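Local structure of trehalose-6-phosphate phosphatase (Neosartorya fumigata, 5DXL) at residues Leu6-Arg16 with Asp261-Ser272. The protein is a trehalose-phosphatase family protein of the HAD clan, built on a Rossmann-like core of parallel strands flanked by helices. Numbering follows the deposited sequence.
Sequences LDRAKLLKQYR and DVIGTISMLNNS
Leu269, Leu11 and Tyr15 form the tight side of a helix-helix contact in this HAD-type domain, where helix 8-16 and helix 261-270, from opposite ends of the chain, run side by side at 40° beside strands 238-243 and 254-256, at the 254-256 end of the main sheet. Leu11 packs tightly: its CD2 comes within 3.5 Å of Thr265 CG2, closer than usual for two carbons, while Phe239 of strand 238-243 touches the same leucine from the sheet. The backbone sets Leu269 CB over the centre of the Tyr15 ring in a CH-pi contact, 4.1 Å from the centroid; beyond it, chi1 of -62° helps bring Leu269 CD2 to 3.8 Å from Tyr15 CG. The hydroxyl of that tyrosine is hydrogen-bonded to Asn60.

The other flank is partly exposed. Arg8 sits as a knob among Asp261, Gly264, Thr265 and the selenomethionine at position 268, whose SE lies 3.7 Å from Arg8 CB; its guanidinium end is held more loosely. No direct hydrogen bond joins the helices: Thr265 OG1 lies over the guanidinium face but donates a hydrogen bond to Asp261 O, 2.9 Å away. A water donates to Asp261 OD1 at 2.7 Å; its link to Arg8 NH2 is weak and doubtful.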
loop_
_atom_site.group_PDB
_atom_site.type_symbol
_atom_site.label_atom_id
_atom_site.label_comp_id
_atom_site.label_asym_id
_atom_site.label_seq_id
_atom_site.Cartn_x
_atom_site.Cartn_y
_atom_site.Cartn_z
ATOM N N LEU A 6 14.661 -2.936 -13.418
ATOM C CA LEU A 6 15.487 -2.782 -12.233
ATOM C C LEU A 6 16.905 -3.300 -12.468
ATOM O O LEU A 6 17.092 -4.439 -12.880
ATOM C CB LEU A 6 14.843 -3.513 -11.055
ATOM C CG LEU A 6 15.564 -3.447 -9.711
ATOM C CD1 LEU A 6 15.700 -2.007 -9.220
ATOM C CD2 LEU A 6 14.803 -4.304 -8.704
ATOM N N ASP A 7 17.890 -2.438 -12.232
ATOM C CA ASP A 7 19.295 -2.812 -12.367
ATOM C C ASP A 7 19.696 -3.669 -11.166
ATOM O O ASP A 7 19.981 -3.149 -10.089
ATOM C CB ASP A 7 20.153 -1.548 -12.468
ATOM C CG ASP A 7 21.618 -1.838 -12.757
ATOM O OD1 ASP A 7 22.124 -2.917 -12.382
ATOM O OD2 ASP A 7 22.265 -0.963 -13.370
ATOM N N ARG A 8 19.697 -4.982 -11.341
ATOM C CA ARG A 8 19.905 -5.882 -10.214
ATOM C C ARG A 8 21.301 -5.755 -9.617
ATOM O O ARG A 8 21.478 -5.915 -8.410
ATOM C CB ARG A 8 19.640 -7.322 -10.633
ATOM C CG ARG A 8 18.225 -7.555 -11.111
ATOM C CD ARG A 8 17.855 -8.991 -10.861
ATOM N NE ARG A 8 16.579 -9.363 -11.450
ATOM C CZ ARG A 8 16.061 -10.582 -11.355
ATOM N NH1 ARG A 8 16.719 -11.529 -10.691
ATOM N NH2 ARG A 8 14.892 -10.855 -11.919
ATOM N N ALA A 9 22.288 -5.446 -10.452
ATOM C CA ALA A 9 23.643 -5.241 -9.943
ATOM C C ALA A 9 23.714 -4.015 -9.029
ATOM O O ALA A 9 24.314 -4.075 -7.950
ATOM C CB ALA A 9 24.635 -5.106 -11.097
ATOM N N LYS A 10 23.104 -2.907 -9.447
ATOM C CA LYS A 10 23.056 -1.704 -8.622
ATOM C C LYS A 10 22.304 -1.958 -7.320
ATOM O O LYS A 10 22.692 -1.472 -6.259
ATOM C CB LYS A 10 22.393 -0.545 -9.362
ATOM C CG LYS A 10 23.286 0.128 -10.386
ATOM C CD LYS A 10 22.603 1.368 -10.943
ATOM C CE LYS A 10 23.495 2.093 -11.945
ATOM N NZ LYS A 10 22.745 3.182 -12.642
ATOM N N LEU A 11 21.208 -2.703 -7.420
ATOM C CA LEU A 11 20.401 -3.030 -6.252
ATOM C C LEU A 11 21.212 -3.813 -5.229
ATOM O O LEU A 11 21.215 -3.483 -4.039
ATOM C CB LEU A 11 19.171 -3.841 -6.669
ATOM C CG LEU A 11 18.155 -4.123 -5.558
ATOM C CD1 LEU A 11 17.315 -2.883 -5.275
ATOM C CD2 LEU A 11 17.282 -5.313 -5.913
ATOM N N LEU A 12 21.877 -4.860 -5.704
ATOM C CA LEU A 12 22.639 -5.737 -4.824
ATOM C C LEU A 12 23.786 -4.968 -4.167
ATOM O O LEU A 12 24.058 -5.133 -2.976
ATOM C CB LEU A 12 23.172 -6.935 -5.608
ATOM C CG LEU A 12 24.005 -7.920 -4.795
ATOM C CD1 LEU A 12 23.157 -8.505 -3.674
ATOM C CD2 LEU A 12 24.576 -9.008 -5.696
ATOM N N LYS A 13 24.443 -4.109 -4.938
ATOM C CA LYS A 13 25.550 -3.321 -4.407
ATOM C C LYS A 13 25.100 -2.412 -3.258
ATOM O O LYS A 13 25.756 -2.348 -2.214
ATOM C CB LYS A 13 26.195 -2.491 -5.518
ATOM C CG LYS A 13 27.450 -1.748 -5.082
ATOM C CD LYS A 13 27.991 -0.857 -6.199
ATOM C CE LYS A 13 29.248 -0.132 -5.745
ATOM N NZ LYS A 13 29.678 0.909 -6.713
ATOM N N GLN A 14 23.977 -1.724 -3.425
ATOM C CA GLN A 14 23.520 -0.840 -2.361
ATOM C C GLN A 14 22.978 -1.644 -1.172
ATOM O O GLN A 14 23.120 -1.227 -0.029
ATOM C CB GLN A 14 22.469 0.143 -2.882
ATOM C CG GLN A 14 22.108 1.245 -1.900
ATOM C CD GLN A 14 23.324 2.055 -1.431
ATOM O OE1 GLN A 14 24.335 2.153 -2.135
ATOM N NE2 GLN A 14 23.222 2.638 -0.241
ATOM N N TYR A 15 22.372 -2.796 -1.444
ATOM C CA TYR A 15 21.899 -3.694 -0.381
ATOM C C TYR A 15 23.046 -4.097 0.537
ATOM O O TYR A 15 22.934 -4.019 1.763
ATOM C CB TYR A 15 21.251 -4.945 -0.984
ATOM C CG TYR A 15 20.676 -5.930 0.026
ATOM C CD1 TYR A 15 19.483 -5.670 0.686
ATOM C CD2 TYR A 15 21.313 -7.133 0.285
ATOM C CE1 TYR A 15 18.946 -6.581 1.592
ATOM C CE2 TYR A 15 20.785 -8.045 1.191
ATOM C CZ TYR A 15 19.598 -7.760 1.837
ATOM O OH TYR A 15 19.082 -8.670 2.740
ATOM N N ARG A 16 24.148 -4.523 -0.068
ATOM C CA ARG A 16 25.328 -4.943 0.705
ATOM C C ARG A 16 25.930 -3.804 1.524
ATOM O O ARG A 16 26.408 -4.005 2.639
ATOM C CB ARG A 16 26.389 -5.512 -0.225
ATOM C CG ARG A 16 26.075 -6.886 -0.746
ATOM C CD ARG A 16 27.236 -7.398 -1.599
ATOM N NE ARG A 16 27.045 -8.789 -1.981
ATOM C CZ ARG A 16 27.327 -9.285 -3.179
ATOM N NH1 ARG A 16 27.827 -8.501 -4.129
ATOM N NH2 ARG A 16 27.105 -10.569 -3.427
ATOM N N ASP A 261 9.635 -12.327 -11.290
ATOM C CA ASP A 261 10.849 -11.516 -11.288
ATOM C C ASP A 261 11.059 -10.847 -9.931
ATOM O O ASP A 261 12.190 -10.666 -9.489
ATOM C CB ASP A 261 10.790 -10.472 -12.408
ATOM C CG ASP A 261 10.613 -11.109 -13.766
ATOM O OD1 ASP A 261 11.392 -12.032 -14.091
ATOM O OD2 ASP A 261 9.670 -10.725 -14.477
ATOM N N VAL A 262 9.969 -10.470 -9.275
ATOM C CA VAL A 262 10.064 -9.902 -7.934
ATOM C C VAL A 262 10.665 -10.937 -6.985
ATOM O O VAL A 262 11.619 -10.658 -6.245
ATOM C CB VAL A 262 8.687 -9.448 -7.424
ATOM C CG1 VAL A 262 8.787 -8.952 -5.970
ATOM C CG2 VAL A 262 8.126 -8.358 -8.333
ATOM N N ILE A 263 10.111 -12.145 -7.015
ATOM C CA ILE A 263 10.597 -13.195 -6.129
ATOM C C ILE A 263 12.048 -13.528 -6.458
ATOM O O ILE A 263 12.865 -13.693 -5.549
ATOM C CB ILE A 263 9.720 -14.447 -6.211
ATOM C CG1 ILE A 263 8.288 -14.105 -5.780
ATOM C CG2 ILE A 263 10.289 -15.571 -5.341
ATOM C CD1 ILE A 263 8.184 -13.519 -4.368
ATOM N N GLY A 264 12.382 -13.581 -7.747
ATOM C CA GLY A 264 13.762 -13.824 -8.148
ATOM C C GLY A 264 14.722 -12.767 -7.633
ATOM O O GLY A 264 15.839 -13.080 -7.203
ATOM N N THR A 265 14.284 -11.515 -7.669
ATOM C CA THR A 265 15.090 -10.398 -7.186
ATOM C C THR A 265 15.320 -10.486 -5.676
ATOM O O THR A 265 16.450 -10.305 -5.199
ATOM C CB THR A 265 14.433 -9.076 -7.536
ATOM O OG1 THR A 265 14.452 -8.937 -8.960
ATOM C CG2 THR A 265 15.197 -7.919 -6.927
ATOM N N ILE A 266 14.265 -10.780 -4.923
ATOM C CA ILE A 266 14.423 -10.898 -3.476
ATOM C C ILE A 266 15.311 -12.103 -3.141
ATOM O O ILE A 266 16.146 -12.023 -2.243
ATOM C CB ILE A 266 13.061 -11.007 -2.770
ATOM C CG1 ILE A 266 12.248 -9.742 -3.037
ATOM C CG2 ILE A 266 13.256 -11.163 -1.265
ATOM C CD1 ILE A 266 10.777 -9.889 -2.699
ATOM N N SER A 267 15.164 -13.200 -3.886
ATOM C CA SER A 267 16.047 -14.365 -3.702
ATOM C C SER A 267 17.513 -14.005 -3.912
ATOM O O SER A 267 18.377 -14.453 -3.150
ATOM C CB SER A 267 15.647 -15.494 -4.650
ATOM O OG SER A 267 14.352 -15.964 -4.333
HETATM N N MSE A 268 17.793 -13.190 -4.926
HETATM C CA MSE A 268 19.159 -12.733 -5.171
HETATM C C MSE A 268 19.690 -12.006 -3.942
HETATM O O MSE A 268 20.830 -12.232 -3.528
HETATM C CB MSE A 268 19.234 -11.811 -6.398
HETATM C CG MSE A 268 20.596 -11.081 -6.546
HETATM SE SE MSE A 268 20.475 -9.789 -7.996
HETATM C CE MSE A 268 19.395 -8.487 -6.998
ATOM N N LEU A 269 18.870 -11.138 -3.347
ATOM C CA LEU A 269 19.316 -10.419 -2.157
ATOM C C LEU A 269 19.559 -11.392 -1.004
ATOM O O LEU A 269 20.573 -11.292 -0.289
ATOM C CB LEU A 269 18.297 -9.350 -1.745
ATOM C CG LEU A 269 18.044 -8.250 -2.776
ATOM C CD1 LEU A 269 17.024 -7.273 -2.206
ATOM C CD2 LEU A 269 19.335 -7.521 -3.150
ATOM N N ASN A 270 18.651 -12.349 -0.838
ATOM C CA ASN A 270 18.786 -13.363 0.209
ATOM C C ASN A 270 20.059 -14.176 0.054
ATOM O O ASN A 270 20.689 -14.542 1.047
ATOM C CB ASN A 270 17.595 -14.319 0.209
ATOM C CG ASN A 270 16.321 -13.691 0.770
ATOM O OD1 ASN A 270 16.364 -12.703 1.492
ATOM N ND2 ASN A 270 15.180 -14.293 0.449
ATOM N N ASN A 271 20.432 -14.466 -1.186
ATOM C CA ASN A 271 21.599 -15.309 -1.447
ATOM C C ASN A 271 22.922 -14.605 -1.201
ATOM O O ASN A 271 23.986 -15.222 -1.336
ATOM C CB ASN A 271 21.550 -15.837 -2.878
ATOM C CG ASN A 271 20.459 -16.867 -3.072
ATOM O OD1 ASN A 271 19.989 -17.473 -2.109
ATOM N ND2 ASN A 271 20.049 -17.073 -4.322
ATOM N N SER A 272 22.863 -13.325 -0.842
ATOM C CA SER A 272 24.070 -12.593 -0.476
ATOM C C SER A 272 24.337 -12.706 1.024
ATOM O O SER A 272 25.269 -12.082 1.540
ATOM C CB SER A 272 23.969 -11.118 -0.884
ATOM O OG SER A 272 23.065 -10.415 -0.051
HETATM O O HOH W 1 13.776 -12.776 -13.077
#